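Local structure of MHP1 (Microbacterium liquefaciens, 2JLN) at residues 93-98 / 376-380; 210-214 / 427-431. The protein mediates the sodium-dependent binding and uptake of 5-aryl-substituted hydantoins, as a member of the nucleobase-cation-symport-1 family of membrane transporters. All blocks are in the same frame, centred on the assembly; numbering follows the deposited sequence.

Interaction 1 (93-98 / 376-380); sequences AARMPF and IMISD
Pro97 and Asp380 join the loop that links helix 90-93 to helix 104-137 with helix 371-384, the tenth transmembrane helix, away from the sodium and substrate sites. The loop opens with a type I beta turn from Ala93 to Met96, closed by a weak backbone bond from Met96 N to Ala93 O, and Pro97 follows with its CB pointing to the helix. At 5.9 Å, Pro97 and Asp380 are the closest pair of CA atoms across the two segments. Asp380 lays its carboxylate across the loop: CG stands anti to the backbone N (chi1 -166°), which brings OD1 to 3.2 Å from Pro97 CA and close to CB as well, while OD2 lies 3.6 Å from Met96 CG. One helical turn back, Ile376 sets CG2 against both the Pro97 and Phe98 rings. This methyl touches Pro97 CB at 3.7 Å and the far end of the Phe98 ring, CZ, at 3.7 Å, meeting the aromatic obliquely; CD1 reaches only the Phe98 end, at CZ and CE2. Met377 passes Pro97 with a loose touch between the two CG atoms, then bends at its last torsion (chi3 85°), and its methyl CE settles on the turn, 3.6 Å from Ala94 CA and 4.1 Å from the CB atoms of both Ala93 and Ala94. No hydrogen bond crosses between the segments: the carboxylate oxygens meet only carbon atoms of Met96 and Pro97. The buried acid finds its polar partners in the surrounding fold, OD2 in a salt bridge with Arg385 and OD1 in a hydrogen bond with His441 of helix 429-448. Its charge is probably balanced mainly by Arg385, while Ile376 and Met377 supply the apolar contact.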
loop_
_atom_site.group_PDB
_atom_site.type_symbol
_atom_site.label_atom_id
_atom_site.label_comp_id
_atom_site.label_asym_id
_atom_site.label_seq_id
_atom_site.Cartn_x
_atom_site.Cartn_y
_atom_site.Cartn_z
ATOM N N ALA A 93 9.287 -12.864 -4.562
ATOM C CA ALA A 93 10.156 -12.057 -5.431
ATOM C C ALA A 93 11.406 -11.502 -4.727
ATOM O O ALA A 93 12.419 -11.247 -5.382
ATOM C CB ALA A 93 9.372 -10.940 -6.094
ATOM N N ALA A 94 11.344 -11.315 -3.404
ATOM C CA ALA A 94 12.490 -10.784 -2.662
ATOM C C ALA A 94 13.641 -11.794 -2.597
ATOM O O ALA A 94 14.800 -11.428 -2.391
ATOM C CB ALA A 94 12.085 -10.336 -1.290
ATOM N N ARG A 95 13.314 -13.064 -2.810
ATOM C CA ARG A 95 14.294 -14.130 -2.766
ATOM C C ARG A 95 15.403 -13.866 -3.744
ATOM O O ARG A 95 16.510 -14.335 -3.578
ATOM C CB ARG A 95 13.626 -15.452 -3.079
ATOM C CG ARG A 95 12.790 -15.942 -1.938
ATOM C CD ARG A 95 11.966 -17.142 -2.296
ATOM N NE ARG A 95 11.000 -17.418 -1.247
ATOM C CZ ARG A 95 10.090 -18.374 -1.307
ATOM N NH1 ARG A 95 10.028 -19.153 -2.374
ATOM N NH2 ARG A 95 9.250 -18.563 -0.302
ATOM N N MET A 96 15.099 -13.080 -4.755
ATOM C CA MET A 96 16.032 -12.818 -5.830
ATOM C C MET A 96 17.307 -12.077 -5.364
ATOM O O MET A 96 18.383 -12.659 -5.361
ATOM C CB MET A 96 15.294 -12.070 -6.948
ATOM C CG MET A 96 15.585 -12.555 -8.358
ATOM S SD MET A 96 14.116 -12.806 -9.401
ATOM C CE MET A 96 12.992 -11.468 -8.929
ATOM N N PRO A 97 17.204 -10.793 -4.974
ATOM C CA PRO A 97 18.444 -10.099 -4.596
ATOM C C PRO A 97 18.965 -10.509 -3.214
ATOM O O PRO A 97 20.148 -10.808 -3.074
ATOM C CB PRO A 97 18.024 -8.627 -4.591
ATOM C CG PRO A 97 16.588 -8.674 -4.233
ATOM C CD PRO A 97 16.074 -9.855 -5.032
ATOM N N PHE A 98 18.112 -10.503 -2.196
ATOM C CA PHE A 98 18.506 -11.035 -0.890
ATOM C C PHE A 98 18.432 -12.548 -1.042
ATOM O O PHE A 98 18.070 -13.021 -2.120
ATOM C CB PHE A 98 17.575 -10.505 0.191
ATOM C CG PHE A 98 17.373 -9.024 0.109
ATOM C CD1 PHE A 98 16.224 -8.497 -0.443
ATOM C CD2 PHE A 98 18.357 -8.161 0.525
ATOM C CE1 PHE A 98 16.047 -7.139 -0.536
ATOM C CE2 PHE A 98 18.186 -6.793 0.422
ATOM C CZ PHE A 98 17.036 -6.283 -0.109
ATOM N N ILE A 376 16.798 -1.753 -4.179
ATOM C CA ILE A 376 17.542 -2.956 -4.490
ATOM C C ILE A 376 16.722 -3.915 -5.357
ATOM O O ILE A 376 17.279 -4.696 -6.124
ATOM C CB ILE A 376 17.985 -3.648 -3.190
ATOM C CG1 ILE A 376 19.209 -2.939 -2.632
ATOM C CG2 ILE A 376 18.288 -5.116 -3.418
ATOM C CD1 ILE A 376 19.616 -3.448 -1.292
ATOM N N MET A 377 15.400 -3.863 -5.229
ATOM C CA MET A 377 14.550 -4.782 -5.971
ATOM C C MET A 377 14.358 -4.250 -7.378
ATOM O O MET A 377 14.336 -5.034 -8.326
ATOM C CB MET A 377 13.205 -5.016 -5.291
ATOM C CG MET A 377 13.289 -5.891 -4.064
ATOM S SD MET A 377 11.688 -6.366 -3.345
ATOM C CE MET A 377 11.319 -7.792 -4.357
ATOM N N ILE A 378 14.237 -2.930 -7.530
ATOM C CA ILE A 378 14.082 -2.387 -8.876
ATOM C C ILE A 378 15.369 -2.663 -9.657
ATOM O O ILE A 378 15.324 -2.952 -10.862
ATOM C CB ILE A 378 13.744 -0.881 -8.893
ATOM C CG1 ILE A 378 12.301 -0.655 -8.480
ATOM C CG2 ILE A 378 13.958 -0.279 -10.285
ATOM C CD1 ILE A 378 12.040 0.775 -8.054
ATOM N N SER A 379 16.505 -2.614 -8.960
ATOM C CA SER A 379 17.807 -2.719 -9.616
ATOM C C SER A 379 18.174 -4.160 -9.980
ATOM O O SER A 379 18.622 -4.425 -11.095
ATOM C CB SER A 379 18.900 -2.098 -8.747
ATOM O OG SER A 379 20.102 -1.936 -9.476
ATOM N N ASP A 380 17.995 -5.080 -9.037
ATOM C CA ASP A 380 18.202 -6.490 -9.305
ATOM C C ASP A 380 17.412 -6.908 -10.560
ATOM O O ASP A 380 17.988 -7.420 -11.512
ATOM C CB ASP A 380 17.795 -7.301 -8.070
ATOM C CG ASP A 380 18.285 -8.773 -8.102
ATOM O OD1 ASP A 380 19.338 -9.067 -7.483
ATOM O OD2 ASP A 380 17.594 -9.639 -8.709
#

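Interaction 2 (210-214 / 427-431); sequences STAIM and DLMFV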
loop_
_atom_site.group_PDB
_atom_site.type_symbol
_atom_site.label_atom_id
_atom_site.label_comp_id
_atom_site.label_asym_id
_atom_site.label_seq_id
_atom_site.Cartn_x
_atom_site.Cartn_y
_atom_site.Cartn_z
ATOM N N SER A 210 9.097 20.788 -0.836
ATOM C CA SER A 210 9.573 19.445 -1.171
ATOM C C SER A 210 9.243 18.460 -0.044
ATOM O O SER A 210 8.922 17.290 -0.281
ATOM C CB SER A 210 11.092 19.467 -1.380
ATOM O OG SER A 210 11.787 19.370 -0.135
ATOM N N THR A 211 9.345 18.939 1.187
ATOM C CA THR A 211 9.144 18.095 2.341
ATOM C C THR A 211 7.672 17.893 2.542
ATOM O O THR A 211 7.260 17.006 3.287
ATOM C CB THR A 211 9.708 18.747 3.603
ATOM O OG1 THR A 211 11.140 18.664 3.571
ATOM C CG2 THR A 211 9.150 18.079 4.875
ATOM N N ALA A 212 6.871 18.732 1.889
ATOM C CA ALA A 212 5.419 18.581 1.944
ATOM C C ALA A 212 5.010 17.397 1.075
ATOM O O ALA A 212 4.301 16.491 1.531
ATOM C CB ALA A 212 4.741 19.843 1.471
ATOM N N ILE A 213 5.481 17.418 -0.175
ATOM C CA ILE A 213 5.224 16.359 -1.131
ATOM C C ILE A 213 5.635 15.027 -0.524
ATOM O O ILE A 213 4.904 14.037 -0.615
ATOM C CB ILE A 213 5.995 16.564 -2.434
ATOM C CG1 ILE A 213 5.687 17.928 -3.041
ATOM C CG2 ILE A 213 5.640 15.471 -3.437
ATOM C CD1 ILE A 213 6.126 18.069 -4.506
ATOM N N MET A 214 6.800 15.012 0.108
ATOM C CA MET A 214 7.298 13.813 0.764
ATOM C C MET A 214 6.407 13.324 1.895
ATOM O O MET A 214 6.548 12.200 2.329
ATOM C CB MET A 214 8.707 14.061 1.308
ATOM C CG MET A 214 9.422 12.824 1.826
ATOM S SD MET A 214 9.614 11.604 0.511
ATOM C CE MET A 214 9.830 12.666 -0.935
ATOM N N ASP A 427 14.693 15.069 5.708
ATOM C CA ASP A 427 13.347 15.331 5.186
ATOM C C ASP A 427 13.034 14.584 3.882
ATOM O O ASP A 427 11.923 14.677 3.365
ATOM C CB ASP A 427 13.090 16.831 5.039
ATOM C CG ASP A 427 12.989 17.543 6.390
ATOM O OD1 ASP A 427 12.731 18.781 6.423
ATOM O OD2 ASP A 427 13.168 16.850 7.423
ATOM N N LEU A 428 14.016 13.844 3.366
ATOM C CA LEU A 428 13.854 13.039 2.155
ATOM C C LEU A 428 14.379 11.604 2.311
ATOM O O LEU A 428 14.599 10.929 1.312
ATOM C CB LEU A 428 14.571 13.701 0.982
ATOM C CG LEU A 428 14.158 15.115 0.572
ATOM C CD1 LEU A 428 15.223 15.733 -0.325
ATOM C CD2 LEU A 428 12.804 15.145 -0.112
ATOM N N MET A 429 14.568 11.149 3.553
ATOM C CA MET A 429 15.124 9.825 3.888
ATOM C C MET A 429 14.804 8.661 2.921
ATOM O O MET A 429 15.719 8.028 2.377
ATOM C CB MET A 429 14.702 9.427 5.299
ATOM C CG MET A 429 15.708 8.557 6.006
ATOM S SD MET A 429 15.227 8.000 7.665
ATOM C CE MET A 429 14.741 6.307 7.320
ATOM N N PHE A 430 13.516 8.373 2.727
ATOM C CA PHE A 430 13.062 7.315 1.804
ATOM C C PHE A 430 13.668 7.391 0.397
ATOM O O PHE A 430 14.203 6.410 -0.103
ATOM C CB PHE A 430 11.540 7.348 1.693
ATOM C CG PHE A 430 10.982 6.435 0.635
ATOM C CD1 PHE A 430 10.941 5.058 0.834
ATOM C CD2 PHE A 430 10.460 6.953 -0.545
ATOM C CE1 PHE A 430 10.409 4.208 -0.130
ATOM C CE2 PHE A 430 9.917 6.096 -1.519
ATOM C CZ PHE A 430 9.902 4.727 -1.311
ATOM N N VAL A 431 13.572 8.558 -0.232
ATOM C CA VAL A 431 14.073 8.763 -1.584
ATOM C C VAL A 431 15.606 8.784 -1.736
ATOM O O VAL A 431 16.125 8.445 -2.796
ATOM C CB VAL A 431 13.470 10.035 -2.202
ATOM C CG1 VAL A 431 14.451 10.670 -3.172
ATOM C CG2 VAL A 431 12.108 9.725 -2.875
#
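Thr211 and Asp427 bring helix 209-217 nearest to the residues leading into helix 429-448, with CA atoms 5.8 Å apart, and the Met214 and Leu428 CA atoms follow at 6.7 Å. With Thr211 OG1 anti to the carbonyl carbon and beside the backbone N (chi1 -74°), the hydroxyl is placed to give a weak hydrogen bond of 3.3 Å to Asp427 OD1; it also lies against Asp427 CB. A valine here would probably leave Asp427 OD1 without this hydroxyl donor and the aspartate freer to turn. One turn further on, Met214 CG rests 3.5 Å from the backbone O of Asp427. The chain then folds back at chi2 (60°) and chi3, carrying its methyl CE to Leu428 CD2 at 4.0 Å and to Val431 CG2 at 4.2 Å; Met214 crosses Leu428 at about a right angle. Ser210 OG adds a looser touch on Leu428 CD2. The contact lies on the surface between the sixth and twelfth transmembrane helices, and helix 58-79 backs both: Ile213 packs on its Ala67 and Ile71, Phe430 on its Leu75, while Met429 and Phe430 also meet helix 356-368.

In the fold
Interaction 1 is a buried contact and interaction 2 a surface one; their centres lie 24 Å apart and their nearest atoms about 8 Å, with no touch. Helix 429-448 relates them: its beginning forms one side of interaction 2, and further along, His441 bonds the acid of interaction 1. Helix 58-79 also borders both. Interaction 1 is mostly apolar, while interaction 2 is mixed; a methionine methyl and an aspartate take part in each. The acids differ with place: the one in 376-380 is buried and paired with residues beyond the contact, whereas the exposed one in 427-431 takes a weak bond from across it. Along the chain their segments alternate.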